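Local coordinates for protein cytochrome P450 268A2 Cyp268A2 (Mycobacterium marinum, PDB 6BLD) that belongs to the cytochrome P450 family, a mainly helical fold that holds a protoporphyrin IX iron cofactor beside a pocket for a second ligand, at residues A[156-161]-A[264-269]; A[160-165]-A[379-384]; A[187-192]-A[411-416]; A[272-277]-A[399-404]. All coordinates share one frame; numbering follows the deposited sequence.

Overall arrangement
Three of the four contacts involve helix 247-278 or the strand pair beside it. Interactions 1 and 4 both use this long helix and lie about 12 Å apart, centre to centre. Interactions 1 and 2, about 7 Å apart between centres, overlap in their first segments at E160 and L161: A158 and K159 meet helix 247-278, helix 160-170 meets helix 375-392, and the two contacts adjoin where P162 touches T265 and R266. Interactions 3 and 4 meet in one antiparallel sheet, where strands 402-404 and 411-418 are neighbours; in sequence, interaction 4 falls between the segments of interaction 3. Q267 OE1 joins interaction 1 to I412 of interaction 3. Together they link the haem-bearing helical core to the C-terminal sheet and ligand pocket.

Interaction 1: residues A[156-161]-A[264-269]; sequences HCAKEL and TTRQTI. With HEM (protoporphyrin IX containing Fe), chain B.
A158 and K159 lie against one flank of helix 247-278, where R266 and I269 face them one turn apart. The approach is close: the CA atoms of A158 and R266 are 4.9 Å apart, and A158 CB sits 3.5 Å from R266 O. Between these two residues the closest touch is a CA-H...O contact, A158 O standing 3.4 Å from R266 CA with an angle of 141° at the hydrogen. This buried carbonyl has no conventional hydrogen-bond partner in the model. The CD1 end of I269 comes up to the same oxygen, while the other branch, I269 CG2, packs 4.0 Å from A158 CB in an apolar contact. R266 runs out extended from CG to NE past the backbone at A158 and K159, and K159 CB then covers one face of its guanidinium, 3.7 Å from R266 NH1. K159 CG lies between its own backbone N and carbonyl carbon (chi1 73°), which steers the extended chain away from the arginine; its NZ makes salt bridges to E155 and E178 instead. R266 NH1 makes a long, weak ion pair with D185. On the haem side of the same helix, T264 OG1 lies 3.0 Å from C1C of the porphyrin and is hydrogen-bonded to A260 O, within the AGNDTT sequence of the P450 helix I. Around the contact, helix 375-392 packs on L161, T265 and I269, helix 123-147 on E160 and L161, and V154 and F153 of helix 153-158 touch R266 and I269 respectively.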
# COMPACT_ATOMS: atom_id res chain seq x y z
N HIS A 156 -3.91 17.20 7.93
CA HIS A 156 -5.24 17.75 8.08
C HIS A 156 -6.27 17.14 7.14
O HIS A 156 -7.44 17.54 7.17
CB HIS A 156 -5.21 19.27 7.88
CG HIS A 156 -4.62 20.01 9.04
ND1 HIS A 156 -3.32 19.82 9.46
CD2 HIS A 156 -5.15 20.95 9.87
CE1 HIS A 156 -3.08 20.60 10.50
NE2 HIS A 156 -4.17 21.30 10.76
N CYS A 157 -5.88 16.17 6.31
CA CYS A 157 -6.83 15.60 5.36
C CYS A 157 -6.44 14.19 4.92
O CYS A 157 -7.23 13.25 5.09
CB CYS A 157 -6.97 16.50 4.13
SG CYS A 157 -8.18 15.92 2.92
N ALA A 158 -5.24 14.04 4.36
CA ALA A 158 -4.87 12.78 3.72
C ALA A 158 -4.89 11.62 4.71
O ALA A 158 -5.28 10.50 4.36
CB ALA A 158 -3.49 12.90 3.08
N LYS A 159 -4.47 11.86 5.96
CA LYS A 159 -4.43 10.80 6.96
C LYS A 159 -5.74 10.63 7.71
O LYS A 159 -5.90 9.62 8.41
CB LYS A 159 -3.30 11.08 7.96
CG LYS A 159 -3.60 12.21 8.93
CD LYS A 159 -2.89 12.03 10.26
CE LYS A 159 -3.46 12.96 11.31
NZ LYS A 159 -2.65 12.97 12.56
N GLU A 160 -6.68 11.57 7.57
CA GLU A 160 -7.86 11.57 8.43
C GLU A 160 -8.92 10.58 7.95
O GLU A 160 -9.47 9.81 8.75
CB GLU A 160 -8.45 12.98 8.52
CG GLU A 160 -7.90 13.79 9.68
CD GLU A 160 -7.81 12.99 10.96
OE1 GLU A 160 -8.84 12.45 11.41
OE2 GLU A 160 -6.70 12.91 11.53
N LEU A 161 -9.24 10.58 6.66
CA LEU A 161 -10.29 9.71 6.15
C LEU A 161 -9.94 8.23 6.27
O LEU A 161 -10.80 7.43 6.65
CB LEU A 161 -10.63 10.06 4.70
CG LEU A 161 -11.84 9.29 4.15
CD1 LEU A 161 -13.07 9.54 5.02
CD2 LEU A 161 -12.12 9.65 2.71
N THR A 264 -1.77 3.24 2.44
CA THR A 264 -1.97 3.26 0.99
C THR A 264 -2.92 4.37 0.57
O THR A 264 -2.60 5.18 -0.30
CB THR A 264 -2.49 1.90 0.52
OG1 THR A 264 -3.69 1.58 1.23
CG2 THR A 264 -1.45 0.82 0.77
N THR A 265 -4.11 4.42 1.18
CA THR A 265 -5.09 5.44 0.82
C THR A 265 -4.57 6.84 1.16
O THR A 265 -4.79 7.79 0.41
CB THR A 265 -6.42 5.17 1.53
OG1 THR A 265 -6.79 3.81 1.32
CG2 THR A 265 -7.51 6.08 0.98
N ARG A 266 -3.89 6.97 2.30
CA ARG A 266 -3.37 8.27 2.71
C ARG A 266 -2.39 8.82 1.68
O ARG A 266 -2.43 10.02 1.36
CB ARG A 266 -2.71 8.15 4.08
CG ARG A 266 -1.61 9.15 4.38
CD ARG A 266 -0.96 8.82 5.71
NE ARG A 266 0.05 9.80 6.12
CZ ARG A 266 0.42 10.01 7.37
NH1 ARG A 266 -0.13 9.30 8.36
NH2 ARG A 266 1.34 10.92 7.66
N GLN A 267 -1.52 7.97 1.13
CA GLN A 267 -0.57 8.45 0.13
C GLN A 267 -1.27 8.74 -1.20
O GLN A 267 -0.92 9.70 -1.89
CB GLN A 267 0.56 7.44 -0.06
CG GLN A 267 1.34 7.10 1.20
CD GLN A 267 1.68 8.31 2.05
OE1 GLN A 267 2.03 9.37 1.54
NE2 GLN A 267 1.60 8.15 3.37
N THR A 268 -2.25 7.91 -1.57
CA THR A 268 -2.97 8.14 -2.82
C THR A 268 -3.72 9.47 -2.79
O THR A 268 -3.83 10.14 -3.82
CB THR A 268 -3.94 6.99 -3.09
OG1 THR A 268 -3.22 5.74 -3.05
CG2 THR A 268 -4.58 7.13 -4.46
N ILE A 269 -4.23 9.87 -1.62
CA ILE A 269 -4.91 11.16 -1.52
C ILE A 269 -3.92 12.30 -1.70
O ILE A 269 -4.20 13.28 -2.41
CB ILE A 269 -5.66 11.26 -0.18
CG1 ILE A 269 -6.83 10.27 -0.15
CG2 ILE A 269 -6.16 12.68 0.05
CD1 ILE A 269 -7.37 9.99 1.24
CHA HEM B . -3.26 -6.35 -0.27
CHB HEM B . -6.15 -4.17 2.96
CHC HEM B . -6.08 -0.12 0.29
CHD HEM B . -2.53 -2.06 -2.40
C1A HEM B . -4.05 -6.12 0.83
C2A HEM B . -4.36 -7.08 1.88
C3A HEM B . -5.16 -6.48 2.77
C4A HEM B . -5.38 -5.12 2.32
CMA HEM B . -5.74 -7.12 4.04
CAA HEM B . -3.86 -8.54 1.94
CBA HEM B . -4.77 -9.40 1.07
CGA HEM B . -4.21 -10.79 0.95
O1A HEM B . -4.97 -11.72 0.58
O2A HEM B . -3.00 -10.98 1.25
C1B HEM B . -6.44 -2.91 2.49
C2B HEM B . -7.41 -2.00 3.06
C3B HEM B . -7.41 -0.88 2.34
C4B HEM B . -6.43 -1.03 1.27
CMB HEM B . -8.31 -2.28 4.28
CAB HEM B . -8.34 0.31 2.66
CBB HEM B . -8.44 1.39 1.88
C1C HEM B . -5.12 -0.29 -0.68
C2C HEM B . -4.76 0.66 -1.73
C3C HEM B . -3.77 0.11 -2.46
C4C HEM B . -3.48 -1.19 -1.92
CMC HEM B . -5.44 2.04 -1.89
CAC HEM B . -3.03 0.67 -3.70
CBC HEM B . -3.41 1.75 -4.38
C1D HEM B . -2.42 -3.39 -2.09
C2D HEM B . -1.52 -4.35 -2.70
C3D HEM B . -1.72 -5.54 -2.11
C4D HEM B . -2.75 -5.37 -1.10
CMD HEM B . -0.51 -4.03 -3.82
CAD HEM B . -0.98 -6.85 -2.44
CBD HEM B . -1.58 -7.45 -3.71
CGD HEM B . -0.86 -8.71 -4.11
O1D HEM B . -1.21 -9.30 -5.16
O2D HEM B . 0.07 -9.14 -3.37
NA HEM B . -4.69 -4.94 1.14
NB HEM B . -5.86 -2.28 1.40
NC HEM B . -4.31 -1.40 -0.83
ND HEM B . -3.15 -4.05 -1.12
FE HEM B . -4.67 -3.24 -0.01

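Interaction 2: residues A[160-165]-A[379-384]; sequences ELPIRT and RAQLRA
Q381 sends CG anti to its carbonyl carbon (chi1 -68°) and continues extended, which carries its amide across to L161, P162 and T165 on helix 160-170. L161 has CG anti to the backbone N (chi1 -173°) and runs counter to Q381, side by side with it, bringing L161 CD2 to 3.4 Å from Q381 O and against Q381 CB. The two halves of the amide meet different surroundings. Q381 OE1 lies 3.2 Å from P162 CA, and the proline nitrogen beside it has no hydrogen to give. Q381 NE2 meets T165 head-on, 3.6 Å from T165 CG2. Q381 NE2 also gives a hydrogen bond of 3.0 Å to a water, which in turn donates to P162 O, 2.7 Å away. T165 OG1 is turned back into its own helix and donates to L161 O over 2.7 Å; T165 N bonds that oxygen from the opposite face of the carbonyl plane. The short helix segments pass 10.7 Å apart at 135° between their directions, an oblique crossing. They correspond to helices E and L of the P450 core, which with D (123-147) and I (247-278) form the four-helix bundle beside the haem. I133 of helix 123-147 touches T165, and Q381 itself touches T265 and the porphyrin. No direct hydrogen bond or salt bridge crosses between the segments, so the polar link is carried by a single water; across these segments the rest of the amide's contact is packing, mostly against carbon.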
# COMPACT_ATOMS: atom_id res chain seq x y z
N GLU A 160 -6.68 11.57 7.57
CA GLU A 160 -7.86 11.57 8.43
C GLU A 160 -8.92 10.58 7.95
O GLU A 160 -9.47 9.81 8.75
CB GLU A 160 -8.45 12.98 8.52
CG GLU A 160 -7.90 13.79 9.68
CD GLU A 160 -7.81 12.99 10.96
OE1 GLU A 160 -8.84 12.45 11.41
OE2 GLU A 160 -6.70 12.91 11.53
N LEU A 161 -9.24 10.58 6.66
CA LEU A 161 -10.29 9.71 6.15
C LEU A 161 -9.94 8.23 6.27
O LEU A 161 -10.80 7.43 6.65
CB LEU A 161 -10.63 10.06 4.70
CG LEU A 161 -11.84 9.29 4.15
CD1 LEU A 161 -13.07 9.54 5.02
CD2 LEU A 161 -12.12 9.65 2.71
N PRO A 162 -8.70 7.81 5.94
CA PRO A 162 -8.38 6.38 6.12
C PRO A 162 -8.54 5.89 7.55
O PRO A 162 -9.10 4.80 7.76
CB PRO A 162 -6.92 6.29 5.65
CG PRO A 162 -6.80 7.38 4.66
CD PRO A 162 -7.63 8.51 5.22
N ILE A 163 -8.08 6.64 8.55
CA ILE A 163 -8.14 6.15 9.92
C ILE A 163 -9.57 6.17 10.43
O ILE A 163 -9.99 5.28 11.18
CB ILE A 163 -7.19 6.96 10.83
CG1 ILE A 163 -7.16 6.35 12.24
CG2 ILE A 163 -7.58 8.42 10.90
CD1 ILE A 163 -6.65 4.92 12.28
N ARG A 164 -10.36 7.17 10.03
CA ARG A 164 -11.76 7.21 10.43
C ARG A 164 -12.53 6.05 9.81
O ARG A 164 -13.32 5.38 10.50
CB ARG A 164 -12.39 8.54 10.03
CG ARG A 164 -11.96 9.71 10.90
CD ARG A 164 -13.00 10.81 10.88
NE ARG A 164 -12.44 12.10 11.27
CZ ARG A 164 -13.15 13.22 11.37
NH1 ARG A 164 -14.44 13.21 11.08
NH2 ARG A 164 -12.56 14.35 11.74
N THR A 165 -12.31 5.78 8.53
CA THR A 165 -12.97 4.65 7.88
C THR A 165 -12.49 3.33 8.47
O THR A 165 -13.30 2.42 8.70
CB THR A 165 -12.70 4.68 6.37
OG1 THR A 165 -12.98 5.99 5.86
CG2 THR A 165 -13.57 3.66 5.65
N ARG A 379 -11.53 2.69 -3.11
CA ARG A 379 -12.16 3.47 -4.16
C ARG A 379 -13.28 4.34 -3.61
O ARG A 379 -13.45 5.49 -4.03
CB ARG A 379 -12.69 2.54 -5.26
CG ARG A 379 -11.61 1.80 -6.02
CD ARG A 379 -12.20 0.80 -7.00
NE ARG A 379 -11.17 0.24 -7.88
CZ ARG A 379 -10.93 -1.06 -8.01
NH1 ARG A 379 -11.64 -1.95 -7.33
NH2 ARG A 379 -9.97 -1.47 -8.83
N ALA A 380 -14.06 3.81 -2.66
CA ALA A 380 -15.12 4.60 -2.06
C ALA A 380 -14.56 5.79 -1.30
O ALA A 380 -15.16 6.87 -1.28
CB ALA A 380 -15.98 3.72 -1.14
N GLN A 381 -13.40 5.61 -0.65
CA GLN A 381 -12.79 6.71 0.08
C GLN A 381 -12.28 7.80 -0.86
O GLN A 381 -12.44 8.99 -0.59
CB GLN A 381 -11.65 6.19 0.96
CG GLN A 381 -12.11 5.31 2.11
CD GLN A 381 -10.98 4.97 3.06
OE1 GLN A 381 -10.26 5.85 3.53
NE2 GLN A 381 -10.82 3.69 3.34
N LEU A 382 -11.66 7.39 -1.98
CA LEU A 382 -11.12 8.37 -2.92
C LEU A 382 -12.22 9.13 -3.64
O LEU A 382 -12.08 10.33 -3.90
CB LEU A 382 -10.19 7.68 -3.93
CG LEU A 382 -9.11 6.79 -3.32
CD1 LEU A 382 -8.50 5.87 -4.36
CD2 LEU A 382 -8.05 7.64 -2.62
N ARG A 383 -13.31 8.45 -3.99
CA ARG A 383 -14.45 9.14 -4.59
C ARG A 383 -15.03 10.17 -3.63
O ARG A 383 -15.41 11.27 -4.05
CB ARG A 383 -15.52 8.12 -5.00
CG ARG A 383 -15.12 7.22 -6.17
CD ARG A 383 -16.34 6.47 -6.71
NE ARG A 383 -17.12 5.84 -5.65
CZ ARG A 383 -17.00 4.57 -5.28
NH1 ARG A 383 -16.12 3.79 -5.88
NH2 ARG A 383 -17.75 4.09 -4.30
N ALA A 384 -15.10 9.83 -2.35
CA ALA A 384 -15.74 10.71 -1.38
C ALA A 384 -14.87 11.91 -1.03
O ALA A 384 -15.36 13.04 -0.97
CB ALA A 384 -16.10 9.93 -0.11
O HOH W 1 -8.97 3.12 5.63

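Interaction 3: residues A[187-192]-A[411-416]; sequences LVSWAD and AIRSMP. With DXJ ((3E,5E)-6,10-dimethylundeca-3,5,9-trien-2-one), chain C.
S189 and D192 stand at the two ends of a type I beta turn, and both point toward R413, where the other chain segment turns a corner after the short strand at 411-412. R413 leaves the backbone with CG anti to N (chi1 176°) and then bends at its next two torsions, folding the guanidinium toward the turn. It meets D192 side-on: R413 NE and NH2 both donate to D192 OD2, each at 3.1 Å. The carboxylate and guanidinium planes are only 17° apart. NH2 uses the anti lone pair of OD2, whereas NE arrives nearly in line with the C-O bond. R413 NH2 also gives a bond of 3.0 Å to S189 OG, which lies in the guanidinium plane at the edge, with an N-H...O angle of 151°. The remaining nitrogen, NH1, forms a salt bridge with D185, whose backbone O is hydrogen-bonded to S189 OG. All three guanidinium nitrogens are thus engaged, which should hold the group's rotation firmly. The turn belongs to the region between helices F (177-186) and G (201-225) of the P450 fold, and R413 sits at the corner of the broken strand 411-418 of the C-terminal sheet, which pairs with 402-404. D192 takes the N-cap position of the next helix, its other oxygen making a weak hydrogen bond to R194 N. At the far end of the loop, L187 lines the ligand pocket: L187 O is 3.3 Å from C13 of (3E,5E)-6,10-dimethylundeca-3,5,9-trien-2-one, and L187 CB lies 3.9 Å from the ligand's O14, while Q209 NE2 is hydrogen-bonded to the same ligand.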
# COMPACT_ATOMS: atom_id res chain seq x y z
N LEU A 187 5.46 2.11 10.43
CA LEU A 187 5.94 0.79 10.05
C LEU A 187 6.40 0.71 8.60
O LEU A 187 6.96 -0.31 8.21
CB LEU A 187 4.85 -0.25 10.31
CG LEU A 187 4.48 -0.40 11.79
CD1 LEU A 187 3.46 -1.52 11.99
CD2 LEU A 187 5.72 -0.65 12.62
N VAL A 188 6.18 1.75 7.81
CA VAL A 188 6.67 1.81 6.44
C VAL A 188 7.66 2.95 6.23
O VAL A 188 8.06 3.22 5.10
CB VAL A 188 5.51 1.89 5.43
CG1 VAL A 188 4.55 0.73 5.62
CG2 VAL A 188 4.79 3.23 5.57
N SER A 189 8.06 3.63 7.31
CA SER A 189 8.94 4.78 7.23
C SER A 189 10.30 4.52 7.88
O SER A 189 10.93 5.45 8.40
CB SER A 189 8.28 6.01 7.86
OG SER A 189 6.92 6.11 7.48
N TRP A 190 10.77 3.27 7.85
CA TRP A 190 12.01 2.93 8.52
C TRP A 190 13.25 3.46 7.80
O TRP A 190 14.34 3.43 8.38
CB TRP A 190 12.12 1.41 8.69
CG TRP A 190 12.29 0.64 7.41
CD1 TRP A 190 13.46 0.45 6.72
CD2 TRP A 190 11.27 -0.05 6.67
NE1 TRP A 190 13.22 -0.31 5.60
CE2 TRP A 190 11.89 -0.63 5.55
CE3 TRP A 190 9.90 -0.23 6.86
CZ2 TRP A 190 11.18 -1.38 4.61
CZ3 TRP A 190 9.19 -0.97 5.93
CH2 TRP A 190 9.84 -1.53 4.82
N ALA A 191 13.11 3.93 6.56
CA ALA A 191 14.22 4.50 5.82
C ALA A 191 14.14 6.02 5.73
O ALA A 191 14.88 6.62 4.94
CB ALA A 191 14.28 3.90 4.41
N ASP A 192 13.27 6.65 6.53
CA ASP A 192 13.07 8.09 6.48
C ASP A 192 13.83 8.75 7.61
O ASP A 192 13.41 8.65 8.77
CB ASP A 192 11.58 8.41 6.58
CG ASP A 192 11.28 9.88 6.34
OD1 ASP A 192 12.22 10.66 6.06
OD2 ASP A 192 10.09 10.27 6.45
N ALA A 411 5.51 7.51 -0.58
CA ALA A 411 4.84 8.28 0.45
C ALA A 411 5.24 9.75 0.40
O ALA A 411 6.35 10.10 -0.00
CB ALA A 411 5.14 7.72 1.85
N ILE A 412 4.31 10.61 0.83
CA ILE A 412 4.55 12.03 0.99
C ILE A 412 4.50 12.34 2.48
O ILE A 412 3.45 12.16 3.12
CB ILE A 412 3.53 12.88 0.21
CG1 ILE A 412 3.75 12.73 -1.30
CG2 ILE A 412 3.63 14.34 0.62
CD1 ILE A 412 2.69 13.41 -2.14
N ARG A 413 5.62 12.78 3.04
CA ARG A 413 5.67 13.08 4.47
C ARG A 413 4.78 14.27 4.81
O ARG A 413 3.95 14.19 5.73
CB ARG A 413 7.12 13.35 4.90
CG ARG A 413 7.27 13.77 6.35
CD ARG A 413 6.71 12.72 7.30
NE ARG A 413 7.32 11.41 7.09
CZ ARG A 413 6.72 10.26 7.38
NH1 ARG A 413 5.50 10.26 7.89
NH2 ARG A 413 7.35 9.11 7.15
N SER A 414 4.93 15.37 4.09
CA SER A 414 4.12 16.56 4.31
C SER A 414 3.99 17.31 3.00
O SER A 414 4.81 17.16 2.09
CB SER A 414 4.71 17.46 5.40
OG SER A 414 6.01 17.90 5.03
N MET A 415 2.94 18.12 2.91
CA MET A 415 2.65 18.87 1.69
C MET A 415 1.65 19.97 1.99
O MET A 415 0.48 19.69 2.30
CB MET A 415 2.11 17.94 0.61
CG MET A 415 1.73 18.63 -0.69
SD MET A 415 1.15 17.46 -1.93
CE MET A 415 -0.42 16.97 -1.23
N PRO A 416 2.05 21.24 1.93
CA PRO A 416 1.11 22.33 2.17
C PRO A 416 0.09 22.43 1.04
O PRO A 416 0.31 21.97 -0.08
CB PRO A 416 2.00 23.57 2.22
CG PRO A 416 3.20 23.20 1.41
CD PRO A 416 3.41 21.73 1.62
C10 DXJ C . 4.71 -4.03 7.89
C13 DXJ C . 8.05 -3.14 9.53
C01 DXJ C . -0.54 -3.67 1.13
C02 DXJ C . 0.27 -3.26 2.36
C03 DXJ C . 0.45 -4.12 3.34
C04 DXJ C . 0.87 -1.86 2.44
C05 DXJ C . 1.26 -3.74 4.57
C06 DXJ C . 2.29 -4.81 4.94
C07 DXJ C . 2.87 -4.62 6.34
C08 DXJ C . 4.11 -4.22 6.49
C09 DXJ C . 2.00 -4.90 7.57
C11 DXJ C . 6.01 -3.88 8.02
C12 DXJ C . 6.63 -3.69 9.41
O14 DXJ C . 6.01 -3.96 10.38

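Interaction 4: residues A[272-277]-A[399-404]; sequences GLKALT and GDPVYV
The last turns of the long helix I (247-278) meet the C-terminal sheet at the protein surface, where K274 reaches over G399 and P401. Its CG is anti to the backbone N (chi1 177°), and bends at chi2 and chi4 bring the end of the chain across the proline ring at about a right angle. K274 NZ stands 3.4 Å from P401 CG and 3.7 Å from P401 CD, so the ammonium lies against these two carbons of the ring, with K274 CE 4.0 Å from P401 CG. Further back, K274 CD passes 4.1 Å from G399 O. The strand here is one arm of a hairpin: V402 and V404 pair through the backbone with strand 411-418, G399 bonds to P416 a little earlier, and P401 lies in the lead-in. Y403 brings its OH to within 3.9 Å of K274 NZ, too far for a hydrogen bond. D400 OD1 lies 6.1 Å from K274 NZ, too far for a salt bridge, though a weak electrostatic attraction is possible; D278 offers NZ a long, weak ion pair. One turn on along the helix, T277 OG1 donates to L273 O over 2.9 Å, while T277 N meets that oxygen from the other face of its plane. The same hydroxyl is hydrogen-bonded to A398 N, joining the helix to strand 397-398.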
# COMPACT_ATOMS: atom_id res chain seq x y z
N GLY A 272 -2.82 12.37 -5.21
CA GLY A 272 -3.91 12.78 -6.08
C GLY A 272 -4.09 14.28 -6.14
O GLY A 272 -4.33 14.84 -7.21
N LEU A 273 -4.00 14.95 -4.99
CA LEU A 273 -4.14 16.41 -4.97
C LEU A 273 -3.03 17.07 -5.77
O LEU A 273 -3.27 18.04 -6.50
CB LEU A 273 -4.15 16.92 -3.54
CG LEU A 273 -4.35 18.43 -3.38
CD1 LEU A 273 -5.79 18.82 -3.67
CD2 LEU A 273 -3.93 18.89 -1.99
N LYS A 274 -1.80 16.56 -5.65
CA LYS A 274 -0.69 17.10 -6.42
C LYS A 274 -0.88 16.83 -7.91
O LYS A 274 -0.54 17.69 -8.74
CB LYS A 274 0.63 16.50 -5.93
CG LYS A 274 1.85 16.94 -6.72
CD LYS A 274 2.06 18.45 -6.62
CE LYS A 274 3.42 18.85 -7.17
NZ LYS A 274 4.41 17.76 -7.02
N ALA A 275 -1.41 15.66 -8.26
CA ALA A 275 -1.67 15.36 -9.67
C ALA A 275 -2.74 16.28 -10.25
O ALA A 275 -2.62 16.74 -11.39
CB ALA A 275 -2.08 13.90 -9.82
N LEU A 276 -3.79 16.56 -9.48
CA LEU A 276 -4.80 17.51 -9.93
C LEU A 276 -4.22 18.91 -10.07
O LEU A 276 -4.65 19.67 -10.95
CB LEU A 276 -5.99 17.52 -8.96
CG LEU A 276 -6.82 16.24 -8.89
CD1 LEU A 276 -7.97 16.40 -7.91
CD2 LEU A 276 -7.33 15.84 -10.26
N THR A 277 -3.25 19.27 -9.23
CA THR A 277 -2.61 20.57 -9.35
C THR A 277 -1.70 20.62 -10.57
O THR A 277 -1.64 21.64 -11.27
CB THR A 277 -1.82 20.89 -8.08
OG1 THR A 277 -2.71 20.89 -6.95
CG2 THR A 277 -1.14 22.25 -8.19
N GLY A 399 0.96 22.18 -2.55
CA GLY A 399 2.26 22.83 -2.53
C GLY A 399 3.39 21.87 -2.82
O GLY A 399 3.22 20.85 -3.51
N ASP A 400 4.57 22.19 -2.29
CA ASP A 400 5.75 21.36 -2.49
C ASP A 400 5.67 20.11 -1.62
O ASP A 400 5.68 20.23 -0.39
CB ASP A 400 7.01 22.14 -2.17
CG ASP A 400 7.52 22.95 -3.35
OD1 ASP A 400 7.22 22.58 -4.50
OD2 ASP A 400 8.22 23.96 -3.11
N PRO A 401 5.60 18.92 -2.20
CA PRO A 401 5.55 17.71 -1.38
C PRO A 401 6.93 17.30 -0.89
O PRO A 401 7.95 17.55 -1.53
CB PRO A 401 4.98 16.65 -2.34
CG PRO A 401 4.67 17.38 -3.63
CD PRO A 401 5.50 18.61 -3.63
N VAL A 402 6.95 16.68 0.29
CA VAL A 402 8.15 16.11 0.87
C VAL A 402 8.01 14.60 0.79
O VAL A 402 7.24 13.99 1.55
CB VAL A 402 8.37 16.58 2.32
CG1 VAL A 402 9.61 15.92 2.90
CG2 VAL A 402 8.49 18.09 2.37
N TYR A 403 8.73 13.98 -0.14
CA TYR A 403 8.60 12.55 -0.38
C TYR A 403 9.44 11.77 0.63
O TYR A 403 10.53 12.19 1.02
CB TYR A 403 9.03 12.21 -1.80
CG TYR A 403 8.07 12.73 -2.85
CD1 TYR A 403 6.90 12.05 -3.15
CD2 TYR A 403 8.34 13.91 -3.53
CE1 TYR A 403 6.02 12.53 -4.11
CE2 TYR A 403 7.47 14.40 -4.49
CZ TYR A 403 6.31 13.70 -4.77
OH TYR A 403 5.44 14.18 -5.72
N VAL A 404 8.92 10.61 1.03
CA VAL A 404 9.55 9.77 2.04
C VAL A 404 10.52 8.82 1.34
O VAL A 404 10.08 8.08 0.45
CB VAL A 404 8.52 8.99 2.86
CG1 VAL A 404 9.20 7.98 3.77
CG2 VAL A 404 7.64 9.94 3.66